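PDB 4XA8: D-isomer specific 2-hydroxyacid dehydrogenase NAD-binding from Xanthobacter autotrophicus, which probably binds a nicotinamide adenine dinucleotide cofactor and acts as an oxidoreductase of the D-isomer specific 2-hydroxyacid dehydrogenase family. Local coordinates for residues P101-M106 / G153-A158; V202-P207 / F230-R235; T257-E262 / P282-I287. All blocks are in the same frame, centred on the assembly; numbering follows the deposited sequence.

Interaction 1: P101-M106 / G153-A158; sequences PNMSQM and GDLGAA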
ATOM      1  N   PRO A 101     -13.227   9.653  15.250  1.00 52.94           N
ATOM      2  CA  PRO A 101     -12.345  10.747  14.929  1.00 53.14           C
ATOM      3  C   PRO A 101     -11.191  10.394  14.040  1.00 49.72           C
ATOM      4  O   PRO A 101     -10.613  11.299  13.483  1.00 54.78           O
ATOM      5  CB  PRO A 101     -11.810  11.162  16.302  1.00 54.25           C
ATOM      6  CG  PRO A 101     -12.969  10.945  17.169  1.00 57.36           C
ATOM      7  CD  PRO A 101     -13.605   9.687  16.672  1.00 55.48           C
ATOM      8  N   ASN A 102     -10.852   9.116  13.935  1.00 48.70           N
ATOM      9  CA  ASN A 102      -9.783   8.647  13.069  1.00 48.97           C
ATOM     10  C   ASN A 102     -10.141   7.974  11.755  1.00 47.39           C
ATOM     11  O   ASN A 102      -9.267   7.442  11.058  1.00 44.14           O
ATOM     12  CB  ASN A 102      -8.957   7.696  13.890  1.00 56.01           C
ATOM     13  CG  ASN A 102      -7.930   8.438  14.725  1.00 60.58           C
ATOM     14  OD1 ASN A 102      -7.239   9.344  14.219  1.00 63.22           O
ATOM     15  ND2 ASN A 102      -7.820   8.072  15.992  1.00 61.00           N
ATOM     16  N   MET A 103     -11.420   7.977  11.375  1.00 47.47           N
ATOM     17  CA  MET A 103     -11.804   7.258  10.185  1.00 47.02           C
ATOM     18  C   MET A 103     -11.156   7.964   9.018  1.00 44.34           C
ATOM     19  O   MET A 103     -10.816   7.322   8.010  1.00 45.28           O
ATOM     20  CB  MET A 103     -13.334   7.229  10.011  1.00 55.26           C
ATOM     21  CG  MET A 103     -13.821   6.595   8.695  1.00 59.62           C
ATOM     22  SD  MET A 103     -15.332   7.394   8.085  1.00 75.95           S
ATOM     23  CE  MET A 103     -15.624   6.549   6.529  1.00 69.61           C
ATOM     24  N   SER A 104     -11.012   9.280   9.142  1.00 41.47           N
ATOM     25  CA  SER A 104     -10.343  10.081   8.134  1.00 45.82           C
ATOM     26  C   SER A 104      -8.923   9.558   7.868  1.00 43.95           C
ATOM     27  O   SER A 104      -8.469   9.550   6.727  1.00 45.42           O
ATOM     28  CB  SER A 104     -10.283  11.522   8.589  1.00 48.16           C
ATOM     29  OG  SER A 104      -9.636  12.290   7.623  1.00 54.06           O
ATOM     30  N   GLN A 105      -8.235   9.213   8.949  1.00 42.28           N
ATOM     31  CA  GLN A 105      -6.863   8.624   8.910  1.00 40.42           C
ATOM     32  C   GLN A 105      -6.831   7.235   8.317  1.00 37.57           C
ATOM     33  O   GLN A 105      -6.076   6.957   7.423  1.00 34.49           O
ATOM     34  CB  GLN A 105      -6.282   8.518  10.331  1.00 43.88           C
ATOM     35  CG  GLN A 105      -4.909   7.863  10.326  1.00 46.68           C
ATOM     36  CD  GLN A 105      -3.923   8.710   9.560  1.00 49.32           C
ATOM     37  OE1 GLN A 105      -3.392   9.683  10.124  1.00 55.13           O
ATOM     38  NE2 GLN A 105      -3.643   8.353   8.275  1.00 47.64           N
ATOM     39  N   MET A 106      -7.680   6.364   8.822  1.00 36.44           N
ATOM     40  CA  MET A 106      -7.769   5.026   8.322  1.00 37.42           C
ATOM     41  C   MET A 106      -8.172   4.969   6.836  1.00 32.98           C
ATOM     42  O   MET A 106      -7.685   4.154   6.072  1.00 30.59           O
ATOM     43  CB  MET A 106      -8.788   4.272   9.163  1.00 42.62           C
ATOM     44  CG  MET A 106      -8.900   2.793   8.847  1.00 46.44           C
ATOM     45  SD  MET A 106     -10.265   2.030   9.746  1.00 60.98           S
ATOM     46  CE  MET A 106     -10.142   0.384   9.090  1.00 53.97           C
ATOM     47  N   GLY A 153     -14.601  16.321  -0.033  1.00 32.11           N
ATOM     48  CA  GLY A 153     -15.131  16.480   1.325  1.00 33.77           C
ATOM     49  C   GLY A 153     -14.064  16.131   2.338  1.00 32.50           C
ATOM     50  O   GLY A 153     -12.908  16.012   1.988  1.00 29.80           O
ATOM     51  N   ASP A 154     -14.452  15.974   3.592  1.00 32.89           N
ATOM     52  CA  ASP A 154     -13.470  15.781   4.645  1.00 34.38           C
ATOM     53  C   ASP A 154     -12.579  14.584   4.346  1.00 32.40           C
ATOM     54  O   ASP A 154     -11.353  14.683   4.452  1.00 31.58           O
ATOM     55  CB  ASP A 154     -14.137  15.607   5.984  1.00 38.18           C
ATOM     56  CG  ASP A 154     -14.717  16.908   6.516  1.00 42.21           C
ATOM     57  OD1 ASP A 154     -14.242  18.008   6.156  1.00 45.32           O
ATOM     58  OD2 ASP A 154     -15.650  16.812   7.314  1.00 47.79           O
ATOM     59  N   LEU A 155     -13.154  13.489   3.868  1.00 31.38           N
ATOM     60  CA  LEU A 155     -12.335  12.299   3.606  1.00 30.88           C
ATOM     61  C   LEU A 155     -11.472  12.483   2.358  1.00 28.04           C
ATOM     62  O   LEU A 155     -10.297  12.210   2.403  1.00 27.18           O
ATOM     63  CB  LEU A 155     -13.214  11.054   3.510  1.00 32.95           C
ATOM     64  CG  LEU A 155     -13.948  10.722   4.812  1.00 36.47           C
ATOM     65  CD1 LEU A 155     -14.964   9.615   4.560  1.00 38.52           C
ATOM     66  CD2 LEU A 155     -12.991  10.312   5.909  1.00 36.47           C
ATOM     67  N   GLY A 156     -12.041  12.990   1.260  1.00 26.59           N
ATOM     68  CA  GLY A 156     -11.326  13.111   0.009  1.00 24.94           C
ATOM     69  C   GLY A 156     -10.183  14.127   0.047  1.00 24.88           C
ATOM     70  O   GLY A 156      -9.088  13.879  -0.485  1.00 22.92           O
ATOM     71  N   ALA A 157     -10.448  15.277   0.670  1.00 25.72           N
ATOM     72  CA  ALA A 157      -9.420  16.270   0.895  1.00 26.42           C
ATOM     73  C   ALA A 157      -8.264  15.730   1.714  1.00 26.47           C
ATOM     74  O   ALA A 157      -7.095  15.916   1.341  1.00 27.19           O
ATOM     75  CB  ALA A 157      -9.983  17.525   1.529  1.00 27.86           C
ATOM     76  N   ALA A 158      -8.538  14.996   2.783  1.00 26.42           N
ATOM     77  CA  ALA A 158      -7.416  14.411   3.555  1.00 26.65           C
ATOM     78  C   ALA A 158      -6.606  13.392   2.754  1.00 25.88           C
ATOM     79  O   ALA A 158      -5.332  13.359   2.838  1.00 25.67           O
ATOM     80  CB  ALA A 158      -7.896  13.785   4.856  1.00 29.14           C
TER
HETATM   81  O   HOH W   1      -9.393  10.120   3.960  1.00 30.15           O

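Interaction 2: V202-P207 / F230-R235; sequences VVVMLP and FINVAR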
ATOM      1  N   VAL A 202      -7.574   6.870 -10.801  1.00 23.00           N
ATOM      2  CA  VAL A 202      -8.653   7.704 -10.263  1.00 21.53           C
ATOM      3  C   VAL A 202      -9.194   7.067  -8.977  1.00 21.59           C
ATOM      4  O   VAL A 202      -9.288   5.836  -8.870  1.00 22.33           O
ATOM      5  CB  VAL A 202      -9.773   7.993 -11.320  1.00 22.49           C
ATOM      6  CG1 VAL A 202     -10.488   6.726 -11.688  1.00 23.47           C
ATOM      7  CG2 VAL A 202     -10.805   8.988 -10.815  1.00 24.41           C
ATOM      8  N   VAL A 203      -9.455   7.908  -7.962  1.00 20.94           N
ATOM      9  CA  VAL A 203     -10.003   7.426  -6.635  1.00 21.22           C
ATOM     10  C   VAL A 203     -11.377   8.017  -6.428  1.00 20.84           C
ATOM     11  O   VAL A 203     -11.540   9.244  -6.274  1.00 22.39           O
ATOM     12  CB  VAL A 203      -9.105   7.748  -5.426  1.00 21.22           C
ATOM     13  CG1 VAL A 203      -9.589   7.006  -4.202  1.00 21.32           C
ATOM     14  CG2 VAL A 203      -7.650   7.420  -5.698  1.00 21.29           C
ATOM     15  N   VAL A 204     -12.392   7.172  -6.430  1.00 22.04           N
ATOM     16  CA  VAL A 204     -13.761   7.653  -6.150  1.00 22.60           C
ATOM     17  C   VAL A 204     -13.998   7.779  -4.629  1.00 23.16           C
ATOM     18  O   VAL A 204     -13.985   6.768  -3.890  1.00 24.49           O
ATOM     19  CB  VAL A 204     -14.826   6.697  -6.683  1.00 23.88           C
ATOM     20  CG1 VAL A 204     -16.225   7.305  -6.470  1.00 26.04           C
ATOM     21  CG2 VAL A 204     -14.611   6.418  -8.163  1.00 25.13           C
ATOM     22  N   MET A 205     -14.208   9.002  -4.161  1.00 23.20           N
ATOM     23  CA  MET A 205     -14.440   9.311  -2.763  1.00 25.63           C
ATOM     24  C   MET A 205     -15.616  10.309  -2.608  1.00 29.80           C
ATOM     25  O   MET A 205     -15.591  11.193  -1.736  1.00 30.52           O
ATOM     26  CB  MET A 205     -13.196   9.910  -2.098  1.00 25.40           C
ATOM     27  CG  MET A 205     -11.977   9.057  -2.302  1.00 25.20           C
ATOM     28  SD  MET A 205     -10.577   9.642  -1.311  1.00 25.72           S
ATOM     29  CE  MET A 205     -11.168   9.226   0.309  1.00 25.80           C
ATOM     30  N   LEU A 206     -16.637  10.171  -3.456  1.00 29.32           N
ATOM     31  CA  LEU A 206     -17.776  11.104  -3.408  1.00 33.61           C
ATOM     32  C   LEU A 206     -18.799  10.634  -2.404  1.00 36.06           C
ATOM     33  O   LEU A 206     -19.153   9.485  -2.407  1.00 37.28           O
ATOM     34  CB  LEU A 206     -18.454  11.149  -4.760  1.00 34.79           C
ATOM     35  CG  LEU A 206     -17.775  11.997  -5.791  1.00 35.55           C
ATOM     36  CD1 LEU A 206     -18.286  11.564  -7.145  1.00 38.57           C
ATOM     37  CD2 LEU A 206     -18.062  13.469  -5.509  1.00 39.06           C
ATOM     38  N   PRO A 207     -19.291  11.511  -1.539  1.00 43.58           N
ATOM     39  CA  PRO A 207     -20.494  11.056  -0.805  1.00 49.35           C
ATOM     40  C   PRO A 207     -21.654  10.762  -1.760  1.00 50.78           C
ATOM     41  O   PRO A 207     -21.746  11.442  -2.798  1.00 48.38           O
ATOM     42  CB  PRO A 207     -20.838  12.243   0.100  1.00 49.57           C
ATOM     43  CG  PRO A 207     -20.195  13.423  -0.534  1.00 47.55           C
ATOM     44  CD  PRO A 207     -19.022  12.947  -1.353  1.00 45.00           C
ATOM     45  N   PHE A 230      -8.538   2.258 -11.617  1.00 23.36           N
ATOM     46  CA  PHE A 230      -9.767   2.746 -10.969  1.00 22.01           C
ATOM     47  C   PHE A 230      -9.890   2.178  -9.541  1.00 22.62           C
ATOM     48  O   PHE A 230      -9.818   0.965  -9.340  1.00 22.87           O
ATOM     49  CB  PHE A 230     -10.927   2.290 -11.837  1.00 24.04           C
ATOM     50  CG  PHE A 230     -12.255   2.860 -11.464  1.00 23.59           C
ATOM     51  CD1 PHE A 230     -13.062   2.199 -10.546  1.00 26.23           C
ATOM     52  CD2 PHE A 230     -12.729   4.026 -12.045  1.00 25.45           C
ATOM     53  CE1 PHE A 230     -14.300   2.689 -10.200  1.00 26.96           C
ATOM     54  CE2 PHE A 230     -13.995   4.515 -11.713  1.00 26.56           C
ATOM     55  CZ  PHE A 230     -14.768   3.846 -10.792  1.00 25.92           C
ATOM     56  N   ILE A 231     -10.071   3.062  -8.552  1.00 21.25           N
ATOM     57  CA  ILE A 231     -10.188   2.703  -7.158  1.00 20.27           C
ATOM     58  C   ILE A 231     -11.533   3.267  -6.645  1.00 22.14           C
ATOM     59  O   ILE A 231     -11.786   4.470  -6.801  1.00 21.86           O
ATOM     60  CB  ILE A 231      -9.076   3.324  -6.340  1.00 20.02           C
ATOM     61  CG1 ILE A 231      -7.733   2.752  -6.779  1.00 20.19           C
ATOM     62  CG2 ILE A 231      -9.282   3.099  -4.836  1.00 22.30           C
ATOM     63  CD1 ILE A 231      -6.579   3.613  -6.362  1.00 20.95           C
ATOM     64  N   ASN A 232     -12.370   2.413  -6.050  1.00 21.17           N
ATOM     65  CA  ASN A 232     -13.688   2.874  -5.479  1.00 22.40           C
ATOM     66  C   ASN A 232     -13.762   2.588  -4.007  1.00 22.57           C
ATOM     67  O   ASN A 232     -13.746   1.415  -3.612  1.00 22.87           O
ATOM     68  CB  ASN A 232     -14.859   2.222  -6.145  1.00 23.98           C
ATOM     69  CG  ASN A 232     -16.166   2.919  -5.805  1.00 25.95           C
ATOM     70  OD1 ASN A 232     -16.165   3.992  -5.198  1.00 25.60           O
ATOM     71  ND2 ASN A 232     -17.274   2.297  -6.170  1.00 28.57           N
ATOM     72  N   VAL A 233     -13.782   3.656  -3.191  1.00 21.44           N
ATOM     73  CA  VAL A 233     -13.920   3.534  -1.742  1.00 24.04           C
ATOM     74  C   VAL A 233     -15.139   4.348  -1.252  1.00 26.76           C
ATOM     75  O   VAL A 233     -15.294   4.531  -0.056  1.00 31.95           O
ATOM     76  CB  VAL A 233     -12.651   3.959  -0.969  1.00 24.25           C
ATOM     77  CG1 VAL A 233     -11.482   2.975  -1.273  1.00 23.64           C
ATOM     78  CG2 VAL A 233     -12.222   5.370  -1.339  1.00 23.74           C
ATOM     79  N   ALA A 234     -16.010   4.798  -2.135  1.00 29.10           N
ATOM     80  CA  ALA A 234     -17.136   5.651  -1.719  1.00 32.40           C
ATOM     81  C   ALA A 234     -18.325   4.759  -1.421  1.00 35.94           C
ATOM     82  O   ALA A 234     -18.537   4.361  -0.306  1.00 40.74           O
ATOM     83  CB  ALA A 234     -17.499   6.638  -2.798  1.00 34.43           C
ATOM     84  N   ARG A 235     -19.073   4.449  -2.449  1.00 38.80           N
ATOM     85  CA  ARG A 235     -20.330   3.717  -2.347  1.00 46.45           C
ATOM     86  C   ARG A 235     -20.489   3.102  -3.744  1.00 48.08           C
ATOM     87  O   ARG A 235     -20.137   3.737  -4.779  1.00 49.15           O
ATOM     88  CB  ARG A 235     -21.539   4.622  -1.999  1.00 47.31           C
ATOM     89  CG  ARG A 235     -21.563   5.223  -0.603  1.00 46.71           C
ATOM     90  CD  ARG A 235     -21.547   4.156   0.487  1.00 48.70           C
TER

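Interaction 3: T257-E262 / P282-I287; sequences TLDVFE and PHLASI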
ATOM      1  N   THR A 257      -9.325  -1.559  -8.005  1.00 23.45           N
ATOM      2  CA  THR A 257      -9.400  -1.921  -6.613  1.00 23.75           C
ATOM      3  C   THR A 257     -10.761  -1.368  -6.119  1.00 23.87           C
ATOM      4  O   THR A 257     -11.025  -0.153  -6.150  1.00 22.11           O
ATOM      5  CB  THR A 257      -8.204  -1.436  -5.742  1.00 25.86           C
ATOM      6  OG1 THR A 257      -6.943  -1.941  -6.261  1.00 26.65           O
ATOM      7  CG2 THR A 257      -8.376  -1.859  -4.312  1.00 26.42           C
ATOM      8  N   LEU A 258     -11.629  -2.288  -5.682  1.00 22.62           N
ATOM      9  CA  LEU A 258     -13.039  -1.970  -5.402  1.00 22.76           C
ATOM     10  C   LEU A 258     -13.343  -2.452  -3.995  1.00 23.46           C
ATOM     11  O   LEU A 258     -13.193  -3.643  -3.704  1.00 24.64           O
ATOM     12  CB  LEU A 258     -13.956  -2.648  -6.423  1.00 23.11           C
ATOM     13  CG  LEU A 258     -13.675  -2.343  -7.894  1.00 23.48           C
ATOM     14  CD1 LEU A 258     -14.559  -3.251  -8.723  1.00 25.35           C
ATOM     15  CD2 LEU A 258     -13.888  -0.866  -8.218  1.00 25.01           C
ATOM     16  N   ASP A 259     -13.700  -1.510  -3.117  1.00 24.07           N
ATOM     17  CA  ASP A 259     -14.001  -1.783  -1.700  1.00 26.61           C
ATOM     18  C   ASP A 259     -15.500  -1.754  -1.356  1.00 27.12           C
ATOM     19  O   ASP A 259     -15.878  -2.045  -0.217  1.00 28.28           O
ATOM     20  CB  ASP A 259     -13.305  -0.732  -0.804  1.00 27.08           C
ATOM     21  CG  ASP A 259     -13.287  -1.108   0.651  1.00 29.38           C
ATOM     22  OD1 ASP A 259     -12.905  -2.241   0.973  1.00 31.10           O
ATOM     23  OD2 ASP A 259     -13.610  -0.247   1.505  1.00 32.76           O
ATOM     24  N   VAL A 260     -16.324  -1.359  -2.320  1.00 27.37           N
ATOM     25  CA  VAL A 260     -17.732  -1.118  -2.142  1.00 29.23           C
ATOM     26  C   VAL A 260     -18.473  -1.512  -3.450  1.00 29.86           C
ATOM     27  O   VAL A 260     -17.884  -1.452  -4.541  1.00 28.91           O
ATOM     28  CB  VAL A 260     -18.031   0.357  -1.860  1.00 29.93           C
ATOM     29  CG1 VAL A 260     -17.377   0.858  -0.574  1.00 32.24           C
ATOM     30  CG2 VAL A 260     -17.542   1.228  -3.040  1.00 30.45           C
ATOM     31  N   PHE A 261     -19.723  -1.981  -3.336  1.00 29.82           N
ATOM     32  CA  PHE A 261     -20.388  -2.601  -4.482  1.00 31.36           C
ATOM     33  C   PHE A 261     -21.846  -2.256  -4.445  1.00 34.90           C
ATOM     34  O   PHE A 261     -22.352  -1.873  -3.411  1.00 36.01           O
ATOM     35  CB  PHE A 261     -20.187  -4.119  -4.474  1.00 31.99           C
ATOM     36  CG  PHE A 261     -18.735  -4.501  -4.410  1.00 29.94           C
ATOM     37  CD1 PHE A 261     -18.095  -4.584  -3.204  1.00 29.68           C
ATOM     38  CD2 PHE A 261     -17.999  -4.628  -5.555  1.00 30.62           C
ATOM     39  CE1 PHE A 261     -16.742  -4.879  -3.138  1.00 29.51           C
ATOM     40  CE2 PHE A 261     -16.659  -4.919  -5.510  1.00 29.79           C
ATOM     41  CZ  PHE A 261     -16.035  -5.042  -4.280  1.00 28.77           C
ATOM     42  N   GLU A 262     -22.527  -2.441  -5.561  1.00 37.76           N
ATOM     43  CA  GLU A 262     -23.953  -2.200  -5.572  1.00 42.38           C
ATOM     44  C   GLU A 262     -24.701  -3.085  -4.586  1.00 41.86           C
ATOM     45  O   GLU A 262     -25.537  -2.550  -3.857  1.00 41.31           O
ATOM     46  CB  GLU A 262     -24.551  -2.308  -6.967  1.00 46.95           C
ATOM     47  CG  GLU A 262     -24.532  -0.951  -7.634  1.00 52.09           C
ATOM     48  CD  GLU A 262     -24.880  -1.019  -9.097  1.00 57.36           C
ATOM     49  OE1 GLU A 262     -25.586  -2.020  -9.476  1.00 55.20           O
ATOM     50  OE2 GLU A 262     -24.454  -0.064  -9.829  1.00 51.23           O
ATOM     51  N   PRO A 282     -13.454  -6.257   1.055  1.00 30.25           N
ATOM     52  CA  PRO A 282     -14.831  -6.190   1.494  1.00 32.34           C
ATOM     53  C   PRO A 282     -15.056  -5.118   2.549  1.00 32.78           C
ATOM     54  O   PRO A 282     -15.065  -5.435   3.743  1.00 33.12           O
ATOM     55  CB  PRO A 282     -15.075  -7.608   2.045  1.00 32.31           C
ATOM     56  CG  PRO A 282     -13.717  -8.148   2.352  1.00 33.13           C
ATOM     57  CD  PRO A 282     -12.676  -7.243   1.812  1.00 30.93           C
ATOM     58  N   HIS A 283     -15.265  -3.858   2.130  1.00 34.96           N
ATOM     59  CA  HIS A 283     -15.527  -2.768   3.077  1.00 38.67           C
ATOM     60  C   HIS A 283     -14.473  -2.503   4.113  1.00 38.90           C
ATOM     61  O   HIS A 283     -14.779  -2.326   5.297  1.00 44.95           O
ATOM     62  CB  HIS A 283     -16.837  -3.055   3.808  1.00 48.11           C
ATOM     63  CG  HIS A 283     -17.998  -2.356   3.211  1.00 54.01           C
ATOM     64  ND1 HIS A 283     -19.052  -1.895   3.967  1.00 61.65           N
ATOM     65  CD2 HIS A 283     -18.256  -2.002   1.931  1.00 58.21           C
ATOM     66  CE1 HIS A 283     -19.922  -1.297   3.173  1.00 66.68           C
ATOM     67  NE2 HIS A 283     -19.458  -1.339   1.934  1.00 64.32           N
ATOM     68  N   LEU A 284     -13.232  -2.496   3.692  1.00 33.86           N
ATOM     69  CA  LEU A 284     -12.116  -2.291   4.569  1.00 35.48           C
ATOM     70  C   LEU A 284     -11.752  -0.848   4.777  1.00 35.01           C
ATOM     71  O   LEU A 284     -11.033  -0.529   5.719  1.00 35.19           O
ATOM     72  CB  LEU A 284     -10.866  -2.966   4.006  1.00 33.70           C
ATOM     73  CG  LEU A 284     -10.985  -4.463   3.769  1.00 34.44           C
ATOM     74  CD1 LEU A 284      -9.610  -4.939   3.268  1.00 34.58           C
ATOM     75  CD2 LEU A 284     -11.417  -5.190   5.022  1.00 36.81           C
ATOM     76  N   ALA A 285     -12.158   0.037   3.876  1.00 34.83           N
ATOM     77  CA  ALA A 285     -11.629   1.410   3.955  1.00 35.36           C
ATOM     78  C   ALA A 285     -12.277   2.172   5.106  1.00 38.64           C
ATOM     79  O   ALA A 285     -11.655   2.999   5.743  1.00 45.53           O
ATOM     80  CB  ALA A 285     -11.906   2.143   2.660  1.00 36.35           C
ATOM     81  N   SER A 286     -13.547   1.889   5.332  1.00 39.37           N
ATOM     82  CA  SER A 286     -14.432   2.682   6.170  1.00 45.30           C
ATOM     83  C   SER A 286     -15.062   1.836   7.297  1.00 46.02           C
ATOM     84  O   SER A 286     -16.138   2.186   7.815  1.00 45.64           O
ATOM     85  CB  SER A 286     -15.555   3.229   5.259  1.00 47.49           C
ATOM     86  OG  SER A 286     -16.074   2.161   4.440  1.00 49.48           O
ATOM     87  N   ILE A 287     -14.381   0.775   7.718  1.00 50.29           N
ATOM     88  CA  ILE A 287     -14.922  -0.160   8.731  1.00 48.55           C
ATOM     89  C   ILE A 287     -15.072   0.449  10.147  1.00 43.21           C
ATOM     90  O   ILE A 287     -14.184   1.102  10.673  1.00 41.76           O
ATOM     91  CB  ILE A 287     -14.140  -1.513   8.730  1.00 52.21           C
ATOM     92  CG1 ILE A 287     -14.977  -2.642   9.365  1.00 55.65           C
ATOM     93  CG2 ILE A 287     -12.807  -1.387   9.420  1.00 53.56           C
ATOM     94  CD1 ILE A 287     -15.808  -3.438   8.362  1.00 57.85           C
TER
HETATM   95  O   HOH W   2     -15.351   1.973   1.820  1.00 42.52           O

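Interaction 1: P101-M106 / G153-A158
Ser104 and Leu155, in the first turns of helices 103-119 and 154-165, bring the two backbones together with their CA atoms 5.4 Å apart. No direct hydrogen bond joins the segments; instead a water donates to Ser104 O at 3.0 Å and to Leu155 O at 2.8 Å, bridging one helix start to the other. Leu155 does most of the touching with its two methyls. CD2 sits against the backbone of Ser104, 3.5 Å from its CA, while CD1 meets the CE methyl of Met103 at 3.7 Å, the two side chains crossing at about a right angle. The Met103 chain, its CG anti to the backbone N (chi1 174°) and bent at chi2, brings CE to Leu155 and also touches Ser286. One turn on from Asp154, Ala158 CB points to the other helix and lies 3.6 Å from Ser104 OG. Cutting Leu155 back to an alanine would remove both methyls and is likely to leave Met103 CE and the Ser104 backbone without their apolar partner. Asp154, Leu155 and Gly156 contact NADPH in a structure of this protein, and Gly153 and Gly156 fit a GxGxxG pattern, consistent with the dinucleotide-binding turn of a Rossmann fold.

Interaction 2: V202-P207 / F230-R235
Val202, Val203 and Val204 pair in parallel with Phe230, Ile231 and Asn232, the two short strands running 4.8 Å apart at closest approach with their directions 16° from parallel. Three backbone hydrogen bonds make the ladder. Ile231 N gives to Val202 O and Ile231 O takes from Val204 N at 2.8 Å, so Ile231 grips the other strand through both its backbone polar atoms. Val233 N then gives a longer bond to Val204 O (3.2 Å), carrying the pairing just past the strand ends.

The apolar contacts divide between the two faces of the sheet. On one, the Phe230 ring packs obliquely against two valines: its CD2 is 3.5 Å from Val202 CG1, and its CZ meets Val204 CG2. Val202 holds CG1 between its backbone N and carbonyl carbon (chi1 66°), which sets that methyl beside the ring. On the other face Val203 and Ile231 lie side by side. Past the strand ends, Val233 CG2 touches Met205 CG at 3.8 Å, and Ala234 CB packs on Val204 CG1 and comes 3.3 Å from Leu206 O.

The Asn232 side chain shapes the turn after the second strand. OD1 accepts from Ala234 N at 3.2 Å in an Asx turn, the donor standing well above the amide plane, and the same oxygen rests against Val204 CB; ND2 gives a weak bond to Arg235 O. Val233 and Ala234 contact NADPH in a structure of this protein, so the turn places them at the cofactor site.

The strands belong to the beta-alpha-beta unit that runs through helix 218-223. Strand 146-150 bonds to Val203, strand 253-258 bonds to Phe230, and helix 103-119 covers the face of Val203 and Ile231.

Interaction 3: T257-E262 / P282-I287
Asp259 clasps the loop 282-287 with its carboxylate, each oxygen taking a different backbone N-H. OD1 accepts from Leu284 N at 2.8 Å through its syn lone pair, and OD2 accepts from Ala285 N at 2.8 Å, also on the syn side but 33° out of the carboxylate plane. CG is anti to N (chi1 -167°), which swings the carboxylate onto the loop. The carbonyl O of Asp259 takes a third bond, from His283 N at 3.0 Å, with the donor tilted off the carbonyl plane. Thr281 OG1 is also hydrogen-bonded to OD1, and a water that donates to OD2 accepts from Ser286 OG at 2.7 Å. Around these bonds, Ala285 CB closes on OD2 and the edge of the His283 ring meets Asp259 O near the ring plane; farther out, Val260 CG1 approaches His283 CD2 obliquely at 3.9 Å. On the loop's own backbone, Leu284 O is hydrogen-bonded to Arg120 of the second subunit. Two consecutive N-H groups, Thr281 and the water grip both oxygens and probably fix the rotation of the carboxylate; this probably helps hold in place a loop whose Ala285 and Ser286, like Asp259, contact NADPH in a structure of this protein.

How the interactions relate
Interactions 1, 2 and 3 follow one another along the chain and line the same end of the seven-stranded parallel sheet. Interactions 2 and 3 have centres about 9 Å apart and share neighbouring strands 228-232 and 253-258, whose backbones are probably hydrogen-bonded between Phe230, Asn232 and Thr257. Interaction 1, its centre about 13 Å from that of interaction 2 and about 15 Å from that of interaction 3, supplies two helix starts: Gly156 packs on Met205, while Met103 and Met106 of helix 103-119 reach Ser286 and Ile287. Interactions 1 and 3 also touch the second subunit. Together they gather residues seen to contact NADPH around the carboxyl ends of the strands, as in Rossmann-type dehydrogenases.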